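Side-chain contacts in fusion protein of Nuclear RNA export factor 2 and Protein panoramix (Drosophila melanogaster, PDB 6IEW), which forms, through Nxf2, part of an ovarian complex with Panoramix, Piwi and Nxt1 that carries out cotranscriptional transposon silencing: residues Phe15-Gly20 against Val78-Leu83; His51-Leu56 against Asp72-Ala77; Asp36-Leu41 against Glu86-Lys91. One frame throughout, in Å; residues are numbered along the deposited sequence. Where two conformers were deposited one is given.

Overall arrangement
All three interactions join the TAP-C (UBA) domain of Nxf2 to helix 70-93 of Panoramix within one engineered fusion chain. Along helix 70-93 the order is interactions 2, 1, 3; on the Nxf2 side it is interaction 1 at the end of helix 4-19, interaction 3 at the start of helix 37-49, and interaction 2 in the loop after that helix. The centres of interactions 1 and 2 lie about 11 Å apart, those of 1 and 3 about 10 Å, and both pairs touch. Interactions 2 and 3, with centres about 20 Å apart, sit on opposite sides of the chain's centre. In this fusion the Panoramix helix thus meets the UBA domain, which binds Panoramix, at successive points.

Interaction 1 (Phe15-Gly20 against Val78-Leu83); sequences FQEVTG and VARAEL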
# COMPACT_ATOMS: atom_id res chain seq x y z
N PHE A 15 0.18 -5.26 2.02
CA PHE A 15 0.18 -3.94 1.40
C PHE A 15 -0.73 -2.98 2.16
O PHE A 15 -0.39 -1.81 2.35
CB PHE A 15 -0.26 -4.09 -0.05
CG PHE A 15 -0.46 -2.79 -0.77
CD1 PHE A 15 0.59 -2.20 -1.45
CD2 PHE A 15 -1.71 -2.19 -0.81
CE1 PHE A 15 0.40 -1.01 -2.13
CE2 PHE A 15 -1.90 -1.00 -1.49
CZ PHE A 15 -0.84 -0.41 -2.15
N GLN A 16 -1.90 -3.47 2.60
CA GLN A 16 -2.81 -2.62 3.34
C GLN A 16 -2.18 -2.11 4.63
O GLN A 16 -2.37 -0.95 5.01
CB GLN A 16 -4.12 -3.36 3.64
CG GLN A 16 -5.16 -2.50 4.35
CD GLN A 16 -6.54 -3.12 4.42
OE1 GLN A 16 -6.73 -4.19 4.98
NE2 GLN A 16 -7.52 -2.44 3.84
N GLU A 17 -1.42 -2.97 5.32
CA GLU A 17 -0.82 -2.57 6.59
C GLU A 17 0.21 -1.46 6.38
O GLU A 17 0.29 -0.53 7.18
CB GLU A 17 -0.19 -3.78 7.27
CG GLU A 17 0.27 -3.54 8.71
CD GLU A 17 1.64 -2.88 8.79
OE1 GLU A 17 2.44 -3.03 7.84
OE2 GLU A 17 1.91 -2.20 9.81
N VAL A 18 1.01 -1.56 5.32
CA VAL A 18 2.03 -0.55 5.06
C VAL A 18 1.39 0.78 4.71
O VAL A 18 1.77 1.83 5.24
CB VAL A 18 2.99 -1.03 3.95
CG1 VAL A 18 3.93 0.10 3.54
CG2 VAL A 18 3.76 -2.25 4.42
N THR A 19 0.41 0.76 3.81
CA THR A 19 -0.10 1.99 3.20
C THR A 19 -1.23 2.64 3.98
O THR A 19 -1.41 3.86 3.89
CB THR A 19 -0.57 1.72 1.77
OG1 THR A 19 -1.64 0.77 1.78
CG2 THR A 19 0.56 1.20 0.90
N GLY A 20 -2.01 1.87 4.74
CA GLY A 20 -3.17 2.45 5.37
C GLY A 20 -4.27 2.82 4.40
O GLY A 20 -5.05 3.74 4.68
N VAL A 78 2.62 7.55 2.16
CA VAL A 78 3.74 7.61 1.22
C VAL A 78 5.05 7.36 1.94
O VAL A 78 5.91 6.60 1.47
CB VAL A 78 3.73 8.96 0.49
CG1 VAL A 78 5.03 9.16 -0.29
CG2 VAL A 78 2.53 9.05 -0.44
N ALA A 79 5.23 7.98 3.11
CA ALA A 79 6.48 7.83 3.85
C ALA A 79 6.69 6.39 4.30
O ALA A 79 7.81 5.88 4.26
CB ALA A 79 6.48 8.77 5.06
N ARG A 80 5.62 5.74 4.76
CA ARG A 80 5.74 4.34 5.17
C ARG A 80 6.08 3.45 3.98
O ARG A 80 6.95 2.58 4.08
CB ARG A 80 4.44 3.88 5.84
CG ARG A 80 4.26 4.43 7.24
CD ARG A 80 2.83 4.24 7.76
NE ARG A 80 2.43 2.84 7.83
CZ ARG A 80 2.51 2.08 8.92
NH1 ARG A 80 3.00 2.59 10.05
NH2 ARG A 80 2.10 0.83 8.89
N ALA A 81 5.41 3.67 2.85
CA ALA A 81 5.70 2.87 1.66
C ALA A 81 7.13 3.09 1.19
O ALA A 81 7.82 2.14 0.82
CB ALA A 81 4.70 3.21 0.55
N GLU A 82 7.59 4.34 1.21
CA GLU A 82 8.96 4.63 0.78
C GLU A 82 9.99 4.02 1.73
O GLU A 82 11.05 3.56 1.29
CB GLU A 82 9.16 6.13 0.63
CG GLU A 82 8.47 6.71 -0.59
CD GLU A 82 8.56 8.22 -0.66
OE1 GLU A 82 8.85 8.84 0.38
OE2 GLU A 82 8.35 8.78 -1.76
N LEU A 83 9.70 4.01 3.04
CA LEU A 83 10.65 3.41 3.98
C LEU A 83 10.74 1.91 3.78
O LEU A 83 11.84 1.34 3.84
CB LEU A 83 10.27 3.74 5.42
CG LEU A 83 11.30 3.31 6.47
CD1 LEU A 83 12.51 4.23 6.44
CD2 LEU A 83 10.69 3.26 7.86
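Arg80, on the Panoramix helix, reaches Glu17 and Val18 in the last turn of Nxf2 helix 4-19, and polar bonds dominate this meeting. Two of them end on backbone carbonyls. Arg80 NE donates to Val18 O at 2.9 Å in a nearly straight bond (165°), with the oxygen in the guanidinium plane. Arg80 NH2 gives the second, to Glu17 O at 2.8 Å, more bent and with the oxygen tilted a little from that plane. One edge of the guanidinium therefore spans two consecutive carbonyls, which limits its rotation. A bend at chi3 in the otherwise extended Arg80 chain turns this edge toward them. Because the carbonyls lie at the C-terminal end of their helix, the positive charge would probably also be favoured by the helix dipole.

The charged pairing is weaker. Glu17 OE2 lies 3.2 Å from Arg80 NH2, a salt bridge whose hydrogen bond is weak, and the carboxylate plane is turned 63° from the guanidinium plane. Glu17 was modelled in two conformers, so this link is tentative; in the conformer described, OE1 is hydrogen-bonded to a glycerol that probably came from the crystallisation liquor.

Apolar packing is carried by Val18. Its CG1, anti to the backbone N, sits 3.8 Å from Ala81 CA and 4.4 Å from Ala81 CB. The Val18 and Ala81 CA atoms are 6.1 Å apart, a close approach consistent with the small size of the alanine side chain.

The short axes of 15-19 and 78-83 approach to 9.0 Å at 121°, so the helices run neither parallel nor antiparallel. Beside them lies helix 37-49, where Phe37 packs on Val18 and Ile45 on Glu82, while Phe15 turns to helix 23-32.

Interaction 2 (His51-Leu56 against Asp72-Ala77); sequences HEIPDL and DKRSLA
Ile53 O is gripped by both terminal nitrogens of Arg74, NH1 and NH2, each 2.9 Å away. The oxygen lies in the guanidinium plane, and because the two terminal nitrogens both point at it the approach is end-on. Arg74 NH2 also donates to Asp55 OD1 at 2.7 Å, forming a salt bridge with an N-H...O angle of 159°. That oxygen uses its anti lone pair, and the carboxylate and guanidinium planes are 44° apart. A water bridges the same pair, accepting from Arg74 NE at 2.9 Å and donating to Asp55 OD1 at a longer 3.3 Å. With Asn48 OD1 accepting from NH1 as well, NE, NH1 and NH2 all have partners, which should fix the rotation of the guanidinium about its own chain. Arg74 extends from the Panoramix helix with CG anti to the backbone N (chi1 -178°), then bends at chi3 to bring its end to the loop. Ile53 CB packs 3.8 Å from Arg74 NH1. The receiving loop follows a Schellman motif, with His51 as C-prime residue, that ends helix 37-49, the third helix of the Nxf2 UBA fold.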
# COMPACT_ATOMS: atom_id res chain seq x y z
N HIS A 51 -2.01 12.04 -8.85
CA HIS A 51 -3.34 12.45 -8.39
C HIS A 51 -4.42 11.41 -8.71
O HIS A 51 -5.57 11.76 -8.99
CB HIS A 51 -3.72 13.85 -8.89
CG HIS A 51 -2.79 14.91 -8.39
ND1 HIS A 51 -2.61 15.16 -7.05
CD2 HIS A 51 -1.98 15.77 -9.05
CE1 HIS A 51 -1.73 16.13 -6.90
NE2 HIS A 51 -1.33 16.52 -8.10
N GLU A 52 -4.05 10.14 -8.64
CA GLU A 52 -4.98 9.05 -8.89
C GLU A 52 -5.43 8.34 -7.62
O GLU A 52 -6.20 7.38 -7.70
CB GLU A 52 -4.38 8.04 -9.88
CG GLU A 52 -4.33 8.57 -11.31
CD GLU A 52 -3.38 7.79 -12.20
OE1 GLU A 52 -2.79 6.80 -11.72
OE2 GLU A 52 -3.22 8.18 -13.37
N ILE A 53 -4.99 8.80 -6.45
CA ILE A 53 -5.42 8.23 -5.17
C ILE A 53 -6.31 9.24 -4.46
O ILE A 53 -5.80 10.24 -3.91
CB ILE A 53 -4.22 7.84 -4.29
CG1 ILE A 53 -3.27 6.91 -5.04
CG2 ILE A 53 -4.71 7.17 -3.00
CD1 ILE A 53 -3.84 5.54 -5.35
N PRO A 54 -7.62 9.04 -4.44
CA PRO A 54 -8.50 10.01 -3.77
C PRO A 54 -8.21 10.09 -2.28
O PRO A 54 -7.71 9.14 -1.67
CB PRO A 54 -9.91 9.44 -4.01
CG PRO A 54 -9.75 8.54 -5.21
CD PRO A 54 -8.38 7.96 -5.10
N ASP A 55 -8.55 11.24 -1.69
CA ASP A 55 -8.48 11.40 -0.24
C ASP A 55 -9.20 10.25 0.47
O ASP A 55 -8.70 9.72 1.48
CB ASP A 55 -9.13 12.72 0.18
CG ASP A 55 -8.21 13.91 0.06
OD1 ASP A 55 -7.09 13.77 -0.49
OD2 ASP A 55 -8.60 15.00 0.52
N LEU A 56 -10.37 9.85 -0.03
CA LEU A 56 -11.16 8.84 0.66
C LEU A 56 -10.52 7.46 0.62
O LEU A 56 -11.00 6.55 1.31
CB LEU A 56 -12.60 8.78 0.12
CG LEU A 56 -12.90 8.47 -1.35
CD1 LEU A 56 -12.66 7.00 -1.70
CD2 LEU A 56 -14.34 8.84 -1.65
N ASP A 72 -2.37 14.64 5.94
CA ASP A 72 -1.34 14.03 6.77
C ASP A 72 -1.39 12.51 6.74
O ASP A 72 -0.35 11.86 6.91
CB ASP A 72 -1.42 14.57 8.20
CG ASP A 72 -0.90 16.00 8.30
OD1 ASP A 72 -0.32 16.50 7.32
OD2 ASP A 72 -1.09 16.63 9.36
N LYS A 73 -2.57 11.93 6.53
CA LYS A 73 -2.65 10.50 6.29
C LYS A 73 -1.94 10.13 4.99
O LYS A 73 -1.24 9.11 4.92
CB LYS A 73 -4.11 10.05 6.24
CG LYS A 73 -4.80 10.05 7.60
CD LYS A 73 -6.30 9.82 7.46
CE LYS A 73 -6.94 9.69 8.83
NZ LYS A 73 -8.43 9.67 8.75
N ARG A 74 -2.13 10.94 3.95
CA ARG A 74 -1.48 10.69 2.67
C ARG A 74 0.03 10.75 2.81
O ARG A 74 0.75 9.86 2.33
CB ARG A 74 -1.97 11.71 1.65
CG ARG A 74 -1.40 11.52 0.26
CD ARG A 74 -1.85 12.64 -0.67
NE ARG A 74 -3.31 12.69 -0.82
CZ ARG A 74 -4.00 11.99 -1.71
NH1 ARG A 74 -3.38 11.15 -2.54
NH2 ARG A 74 -5.32 12.11 -1.78
N SER A 75 0.54 11.80 3.46
CA SER A 75 1.98 11.93 3.64
C SER A 75 2.54 10.77 4.44
O SER A 75 3.63 10.26 4.13
CB SER A 75 2.31 13.25 4.32
OG SER A 75 2.04 14.35 3.46
N LEU A 76 1.82 10.34 5.48
CA LEU A 76 2.30 9.22 6.29
C LEU A 76 2.31 7.93 5.48
O LEU A 76 3.24 7.13 5.59
CB LEU A 76 1.43 9.07 7.54
CG LEU A 76 1.77 7.92 8.48
CD1 LEU A 76 3.21 8.02 8.98
CD2 LEU A 76 0.80 7.89 9.66
N ALA A 77 1.28 7.72 4.65
CA ALA A 77 1.21 6.51 3.84
C ALA A 77 2.36 6.44 2.85
O ALA A 77 3.00 5.40 2.69
CB ALA A 77 -0.12 6.48 3.09
O HOH W 1 -4.29 15.11 0.51

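Interaction 3 (Asp36-Leu41 against Glu86-Lys91); sequences DFERAL and EQIQQK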
# COMPACT_ATOMS: atom_id res chain seq x y z
N ASP A 36 2.70 -8.52 -6.49
CA ASP A 36 4.06 -8.34 -6.00
C ASP A 36 4.10 -7.16 -5.04
O ASP A 36 3.74 -6.04 -5.41
CB ASP A 36 5.06 -8.13 -7.14
CG ASP A 36 6.49 -8.10 -6.64
OD1 ASP A 36 7.08 -9.18 -6.43
OD2 ASP A 36 7.01 -6.99 -6.42
N PHE A 37 4.54 -7.44 -3.81
CA PHE A 37 4.52 -6.46 -2.74
C PHE A 37 5.32 -5.21 -3.11
O PHE A 37 4.81 -4.09 -3.04
CB PHE A 37 5.09 -7.13 -1.48
CG PHE A 37 5.15 -6.25 -0.27
CD1 PHE A 37 4.04 -5.56 0.18
CD2 PHE A 37 6.33 -6.15 0.46
CE1 PHE A 37 4.11 -4.77 1.32
CE2 PHE A 37 6.40 -5.37 1.59
CZ PHE A 37 5.29 -4.68 2.02
N GLU A 38 6.57 -5.40 -3.52
CA GLU A 38 7.43 -4.26 -3.85
C GLU A 38 6.86 -3.47 -5.03
O GLU A 38 6.80 -2.23 -4.98
CB GLU A 38 8.85 -4.74 -4.15
CG GLU A 38 9.81 -3.62 -4.49
CD GLU A 38 11.19 -4.14 -4.82
OE1 GLU A 38 11.31 -5.35 -5.11
OE2 GLU A 38 12.14 -3.34 -4.79
N ARG A 39 6.43 -4.16 -6.08
CA ARG A 39 5.87 -3.45 -7.23
C ARG A 39 4.60 -2.70 -6.85
O ARG A 39 4.34 -1.61 -7.36
CB ARG A 39 5.62 -4.40 -8.39
CG ARG A 39 6.90 -4.94 -9.01
CD ARG A 39 6.68 -5.39 -10.45
NE ARG A 39 5.60 -6.37 -10.57
CZ ARG A 39 5.75 -7.68 -10.37
NH1 ARG A 39 6.94 -8.17 -10.03
NH2 ARG A 39 4.72 -8.49 -10.50
N ALA A 40 3.80 -3.27 -5.94
CA ALA A 40 2.58 -2.59 -5.51
C ALA A 40 2.89 -1.31 -4.75
O ALA A 40 2.21 -0.29 -4.95
CB ALA A 40 1.73 -3.53 -4.66
N LEU A 41 3.91 -1.33 -3.89
CA LEU A 41 4.29 -0.11 -3.18
C LEU A 41 4.75 0.96 -4.15
O LEU A 41 4.36 2.13 -4.05
CB LEU A 41 5.37 -0.42 -2.15
CG LEU A 41 4.94 -1.33 -1.00
CD1 LEU A 41 6.13 -1.69 -0.14
CD2 LEU A 41 3.85 -0.68 -0.17
N GLU A 86 12.90 1.18 0.87
CA GLU A 86 14.30 1.29 1.24
C GLU A 86 14.77 0.07 2.00
O GLU A 86 15.88 -0.43 1.78
CB GLU A 86 14.52 2.56 2.07
CG GLU A 86 14.45 3.85 1.29
CD GLU A 86 14.59 5.08 2.19
OE1 GLU A 86 14.54 4.92 3.43
OE2 GLU A 86 14.74 6.19 1.64
N GLN A 87 13.94 -0.43 2.92
CA GLN A 87 14.30 -1.62 3.68
C GLN A 87 14.45 -2.83 2.77
O GLN A 87 15.36 -3.65 2.97
CB GLN A 87 13.24 -1.88 4.75
CG GLN A 87 13.16 -0.81 5.82
CD GLN A 87 11.93 -0.94 6.70
OE1 GLN A 87 11.04 -1.74 6.42
NE2 GLN A 87 11.88 -0.14 7.76
N ILE A 88 13.57 -2.96 1.78
CA ILE A 88 13.66 -4.09 0.84
C ILE A 88 14.98 -4.04 0.08
O ILE A 88 15.67 -5.05 -0.06
CB ILE A 88 12.44 -4.10 -0.10
CG1 ILE A 88 11.17 -4.45 0.68
CG2 ILE A 88 12.66 -5.06 -1.26
CD1 ILE A 88 9.89 -4.27 -0.11
N GLN A 89 15.35 -2.85 -0.40
CA GLN A 89 16.63 -2.69 -1.08
C GLN A 89 17.79 -2.99 -0.15
O GLN A 89 18.75 -3.67 -0.52
CB GLN A 89 16.74 -1.28 -1.66
CG GLN A 89 17.89 -1.09 -2.61
CD GLN A 89 17.88 -2.12 -3.73
OE1 GLN A 89 17.00 -2.10 -4.59
NE2 GLN A 89 18.85 -3.02 -3.72
N GLN A 90 17.72 -2.50 1.09
CA GLN A 90 18.80 -2.71 2.04
C GLN A 90 18.94 -4.19 2.40
O GLN A 90 20.06 -4.68 2.60
CB GLN A 90 18.59 -1.85 3.29
CG GLN A 90 18.78 -0.37 3.04
CD GLN A 90 18.03 0.50 4.04
OE1 GLN A 90 17.56 0.01 5.06
NE2 GLN A 90 17.92 1.78 3.74
N LYS A 91 17.82 -4.91 2.49
CA LYS A 91 17.90 -6.34 2.76
C LYS A 91 18.50 -7.10 1.58
O LYS A 91 19.30 -8.02 1.77
CB LYS A 91 16.52 -6.89 3.12
CG LYS A 91 16.44 -8.41 3.14
CD LYS A 91 15.21 -8.88 3.90
CE LYS A 91 15.61 -9.72 5.10
NZ LYS A 91 14.50 -9.89 6.07
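The N-terminal turn of helix 37-49, the third helix of the Nxf2 UBA bundle, meets the Panoramix helix where Phe37 and Glu38 pack against Ile88. Both branches of the isoleucine take part. Its CD1 methyl lies 4.0 Å from Phe37 CE2, approaching the ring obliquely, and 4.2 Å from Glu38 CB. The second branch, CG2, sits over the Glu38 carboxylate, at 4.0 Å from Glu38 CD and at almost the same distance from OE1 and OE2, as expected of a methyl set off the plane of the group. Ile88 CG1 is anti to the carbonyl carbon (chi1 -69°) and CG2 anti to the backbone N, which puts CD1 beside the Phe37 ring and the base of Glu38, and CG2 over the carboxylate. The contact is thus van der Waals in character.

The turn that presents these side chains begins with an N-cap: Asp36 OD2 accepts from Arg39 N at 2.9 Å, in a bond of 165°. This is the usual way for an aspartate to close the first turn of a helix, and here Phe37 and Glu38 immediately follow it. Within the same helix, Leu41 CD1 lies 3.8 Å above one face of the Phe37 ring, offset toward the rim. Phe37 also packs on Val84 of the Panoramix helix, and Glu38 on Leu85. A long, weak ion pair links Glu38 OE2 to Lys42.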